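Local coordinates for protein sphingomyelinase-c (Listeria ivanovii, PDB 1ZWX) that is a sphingomyelinase of the C type, a member of the DNase I-like endonuclease/exonuclease/phosphatase superfamily, at residues Y145-S157 / I167-I179. Residues are numbered along the deposited sequence; the frame is centred on the assembly and turned at random. Where two conformers were deposited one is given.
Unlike the reference sequence in segment 145-157: Gln-153 (reference Pro).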
# COMPACT_ATOMS: atom_id res chain seq x y z
N TYR A 145 16.41 -1.58 8.83
CA TYR A 145 15.62 -1.82 7.62
C TYR A 145 14.82 -0.57 7.37
O TYR A 145 14.31 0.04 8.31
CB TYR A 145 14.70 -3.05 7.73
CG TYR A 145 15.42 -4.36 7.91
CD1 TYR A 145 15.63 -5.22 6.86
CD2 TYR A 145 15.89 -4.74 9.18
CE1 TYR A 145 16.32 -6.45 7.04
CE2 TYR A 145 16.56 -5.94 9.37
CZ TYR A 145 16.77 -6.79 8.32
OH TYR A 145 17.43 -7.97 8.56
N HIS A 146 14.79 -0.12 6.11
CA HIS A 146 14.13 1.13 5.72
C HIS A 146 12.94 0.75 4.83
O HIS A 146 13.08 -0.06 3.90
CB HIS A 146 15.10 2.09 5.00
CG HIS A 146 16.34 2.40 5.79
ND1 HIS A 146 16.49 3.57 6.51
CD2 HIS A 146 17.48 1.68 6.00
CE1 HIS A 146 17.67 3.57 7.11
NE2 HIS A 146 18.30 2.45 6.80
N ILE A 147 11.76 1.30 5.15
CA ILE A 147 10.54 0.91 4.42
C ILE A 147 9.80 2.18 4.07
O ILE A 147 9.57 3.03 4.94
CB ILE A 147 9.59 -0.02 5.23
CG1 ILE A 147 10.26 -1.36 5.55
CG2 ILE A 147 8.29 -0.28 4.44
CD1 ILE A 147 10.94 -1.34 6.97
N ILE A 148 9.49 2.31 2.78
CA ILE A 148 8.64 3.39 2.28
C ILE A 148 7.35 2.73 1.79
O ILE A 148 7.39 1.81 0.94
CB ILE A 148 9.35 4.21 1.19
CG1 ILE A 148 10.46 5.03 1.87
CG2 ILE A 148 8.33 5.10 0.40
CD1 ILE A 148 11.38 5.79 0.92
N GLY A 149 6.23 3.16 2.38
CA GLY A 149 4.89 2.66 2.02
C GLY A 149 4.18 3.82 1.33
O GLY A 149 4.27 4.97 1.75
N THR A 150 3.47 3.53 0.25
CA THR A 150 2.90 4.63 -0.59
C THR A 150 1.68 4.15 -1.32
O THR A 150 1.42 2.94 -1.44
CB THR A 150 3.97 5.23 -1.62
OG1 THR A 150 3.49 6.49 -2.12
CG2 THR A 150 4.24 4.30 -2.77
N HIS A 151 0.93 5.12 -1.85
CA HIS A 151 -0.23 4.84 -2.68
C HIS A 151 -0.30 6.06 -3.60
O HIS A 151 -0.57 7.17 -3.15
CB HIS A 151 -1.51 4.69 -1.83
CG HIS A 151 -2.77 4.50 -2.65
ND1 HIS A 151 -4.04 4.70 -2.12
CD2 HIS A 151 -2.95 4.15 -3.94
CE1 HIS A 151 -4.94 4.45 -3.06
NE2 HIS A 151 -4.31 4.11 -4.17
N THR A 152 -0.01 5.84 -4.88
CA THR A 152 0.14 6.95 -5.85
C THR A 152 -1.19 7.22 -6.60
O THR A 152 -2.17 6.49 -6.48
CB THR A 152 1.26 6.65 -6.88
OG1 THR A 152 0.98 5.40 -7.50
CG2 THR A 152 2.64 6.56 -6.19
N GLN A 153 -1.18 8.32 -7.35
CA GLN A 153 -2.29 8.74 -8.22
C GLN A 153 -2.89 7.61 -9.05
O GLN A 153 -2.17 6.89 -9.75
CB GLN A 153 -1.73 9.84 -9.16
CG GLN A 153 -2.78 10.32 -10.22
CD GLN A 153 -3.86 11.21 -9.60
OE1 GLN A 153 -3.57 12.11 -8.80
NE2 GLN A 153 -5.11 10.97 -9.99
N ALA A 154 -4.24 7.52 -9.05
CA ALA A 154 -4.95 6.54 -9.87
C ALA A 154 -5.29 7.14 -11.25
O ALA A 154 -5.32 8.36 -11.41
CB ALA A 154 -6.25 6.12 -9.18
N ASP A 155 -5.54 6.27 -12.22
CA ASP A 155 -6.29 6.68 -13.44
C ASP A 155 -7.70 7.13 -12.96
O ASP A 155 -8.27 6.50 -12.05
CB ASP A 155 -6.35 5.52 -14.46
CG ASP A 155 -5.02 5.32 -15.20
OD1 ASP A 155 -4.06 6.08 -14.96
OD2 ASP A 155 -4.94 4.43 -16.06
N ASP A 156 -8.21 8.24 -13.55
CA ASP A 156 -9.49 8.89 -13.17
C ASP A 156 -10.20 9.08 -14.51
O ASP A 156 -9.56 9.52 -15.47
CB ASP A 156 -9.23 10.28 -12.56
CG ASP A 156 -10.50 10.95 -11.90
OD1 ASP A 156 -11.46 11.41 -12.59
OD2 ASP A 156 -10.51 11.08 -10.64
N SER A 157 -11.49 8.79 -14.58
CA SER A 157 -12.26 9.09 -15.79
C SER A 157 -12.03 10.50 -16.34
O SER A 157 -11.91 10.69 -17.55
CB SER A 157 -13.76 8.90 -15.51
OG SER A 157 -13.98 7.52 -15.33
N ILE A 167 1.57 12.69 -13.43
CA ILE A 167 1.45 12.90 -11.99
C ILE A 167 2.20 11.76 -11.24
O ILE A 167 3.00 12.04 -10.36
CB ILE A 167 -0.04 12.97 -11.52
CG1 ILE A 167 -0.72 14.24 -12.08
CG2 ILE A 167 -0.13 13.04 -9.98
CD1 ILE A 167 -2.27 14.12 -12.07
N ARG A 168 1.96 10.51 -11.62
CA ARG A 168 2.63 9.35 -10.97
C ARG A 168 4.14 9.43 -11.13
O ARG A 168 4.88 9.11 -10.21
CB ARG A 168 2.17 8.04 -11.54
CG ARG A 168 0.82 7.59 -11.04
CD ARG A 168 0.54 6.19 -11.44
NE ARG A 168 0.21 6.02 -12.86
CZ ARG A 168 -1.01 6.10 -13.38
NH1 ARG A 168 -2.08 6.33 -12.60
NH2 ARG A 168 -1.15 5.91 -14.70
N ALA A 169 4.60 9.90 -12.29
CA ALA A 169 6.02 10.06 -12.53
C ALA A 169 6.61 11.13 -11.61
O ALA A 169 7.73 10.93 -11.09
CB ALA A 169 6.29 10.36 -14.05
N GLU A 170 5.86 12.21 -11.34
CA GLU A 170 6.33 13.26 -10.46
C GLU A 170 6.34 12.72 -9.03
O GLU A 170 7.27 12.99 -8.25
CB GLU A 170 5.44 14.51 -10.56
CG GLU A 170 5.97 15.75 -9.88
CD GLU A 170 5.75 15.77 -8.34
OE1 GLU A 170 6.46 16.50 -7.64
OE2 GLU A 170 4.86 15.06 -7.84
N GLN A 171 5.32 11.94 -8.69
CA GLN A 171 5.24 11.36 -7.33
C GLN A 171 6.36 10.34 -7.10
O GLN A 171 6.93 10.30 -6.02
CB GLN A 171 3.86 10.71 -7.13
CG GLN A 171 2.77 11.81 -7.03
CD GLN A 171 1.37 11.23 -6.94
OE1 GLN A 171 1.18 10.05 -7.18
NE2 GLN A 171 0.39 12.08 -6.57
N MET A 172 6.67 9.53 -8.10
CA MET A 172 7.84 8.65 -7.99
C MET A 172 9.14 9.42 -7.76
O MET A 172 9.97 8.99 -6.93
CB MET A 172 7.95 7.69 -9.17
CG MET A 172 6.69 6.98 -9.37
SD MET A 172 6.49 5.33 -9.93
CE MET A 172 4.70 5.21 -9.80
N GLN A 173 9.31 10.55 -8.45
CA GLN A 173 10.44 11.44 -8.20
C GLN A 173 10.45 11.98 -6.78
O GLN A 173 11.53 12.08 -6.19
CB GLN A 173 10.54 12.63 -9.18
CG GLN A 173 11.80 13.51 -8.94
CD GLN A 173 13.10 12.68 -9.18
OE1 GLN A 173 13.29 12.05 -10.23
NE2 GLN A 173 13.97 12.67 -8.17
N GLU A 174 9.29 12.37 -6.24
CA GLU A 174 9.23 12.82 -4.84
C GLU A 174 9.85 11.78 -3.90
O GLU A 174 10.57 12.16 -2.99
CB GLU A 174 7.81 13.18 -4.40
CG GLU A 174 7.24 14.44 -5.12
CD GLU A 174 5.97 14.99 -4.46
OE1 GLU A 174 5.89 14.97 -3.22
OE2 GLU A 174 5.05 15.43 -5.18
N ILE A 175 9.58 10.51 -4.16
CA ILE A 175 10.11 9.40 -3.35
C ILE A 175 11.65 9.31 -3.51
O ILE A 175 12.39 9.26 -2.52
CB ILE A 175 9.44 8.11 -3.74
CG1 ILE A 175 7.94 8.12 -3.29
CG2 ILE A 175 10.17 6.88 -3.18
CD1 ILE A 175 7.16 6.95 -3.86
N GLN A 176 12.11 9.34 -4.75
CA GLN A 176 13.57 9.27 -4.98
C GLN A 176 14.30 10.47 -4.44
O GLN A 176 15.41 10.33 -3.95
CB GLN A 176 13.91 9.02 -6.44
CG GLN A 176 14.27 7.57 -6.76
CD GLN A 176 15.42 6.99 -5.91
OE1 GLN A 176 16.40 7.67 -5.60
NE2 GLN A 176 15.29 5.72 -5.53
N THR A 177 13.72 11.67 -4.54
CA THR A 177 14.35 12.87 -3.98
C THR A 177 14.51 12.75 -2.47
O THR A 177 15.54 13.17 -1.88
CB THR A 177 13.51 14.12 -4.33
OG1 THR A 177 13.57 14.33 -5.74
CG2 THR A 177 13.98 15.37 -3.63
N PHE A 178 13.50 12.17 -1.84
CA PHE A 178 13.52 12.01 -0.39
C PHE A 178 14.64 11.03 -0.02
O PHE A 178 15.44 11.34 0.85
CB PHE A 178 12.13 11.57 0.13
CG PHE A 178 12.15 11.01 1.52
CD1 PHE A 178 12.05 11.85 2.62
CD2 PHE A 178 12.27 9.63 1.73
CE1 PHE A 178 12.09 11.34 3.91
CE2 PHE A 178 12.30 9.11 3.03
CZ PHE A 178 12.22 9.98 4.11
N ILE A 179 14.69 9.88 -0.70
CA ILE A 179 15.72 8.86 -0.50
C ILE A 179 17.14 9.42 -0.69
O ILE A 179 18.06 9.14 0.11
CB ILE A 179 15.52 7.64 -1.43
CG1 ILE A 179 14.22 6.89 -1.12
CG2 ILE A 179 16.72 6.67 -1.35
CD1 ILE A 179 13.93 5.69 -1.98
O HOH W 1 -2.50 11.55 -6.05
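Strand 145-151 carries Ile-148 and Thr-150 over helix 167-179, which runs almost antiparallel to it (165°) with the axes 10.9 Å apart; beyond the strand the loop closes in, and the CA atoms of Gln-153 and Arg-168 are 5.7 Å apart. The strand end of the contact is mainly apolar. Ile-148 CD1 lies 3.7 Å from Ile-179 CG1 and also meets the edge of the Phe-178 ring. Thr-150 and Ile-175 meet tip to tip, while Thr-150 OG1 bonds to the carbonyl of Gly-132.

The loop end is mainly polar. Gln-171, extended beyond CG (chi2 176°), brings OE1 to the backbone N of Gln-153 in a nearly straight bond of 2.9 Å; the N lies in the plane of the Gln-171 side-chain C=O, on a lone pair of OE1. Water 1 links Gln-171 NE2 to Gln-153 OE1, which also accepts from the backbone N of Gly-123. The Gln-153 side chain packs on Ile-167, CB 3.7 Å from its CG2.

A bend at chi3 (-74°) turns the guanidinium of Arg-168 toward the loop, where NH1 donates to Gln-153 O (2.9 Å) from above the carbonyl plane. NH1 and NH2 both donate to Asp-155 OD1 in one salt bridge, NH2 at 2.9 Å, from the same face of the carboxylate. Ser-164 also bonds OD1, and Glu-204 pairs with Arg-168 NE, which should help fix the guanidinium. Strand 143-151 and helix 161-182, joined by this loop, are the first two elements of a beta-alpha-beta unit completed by strand 189-193, within the DNase I-like fold.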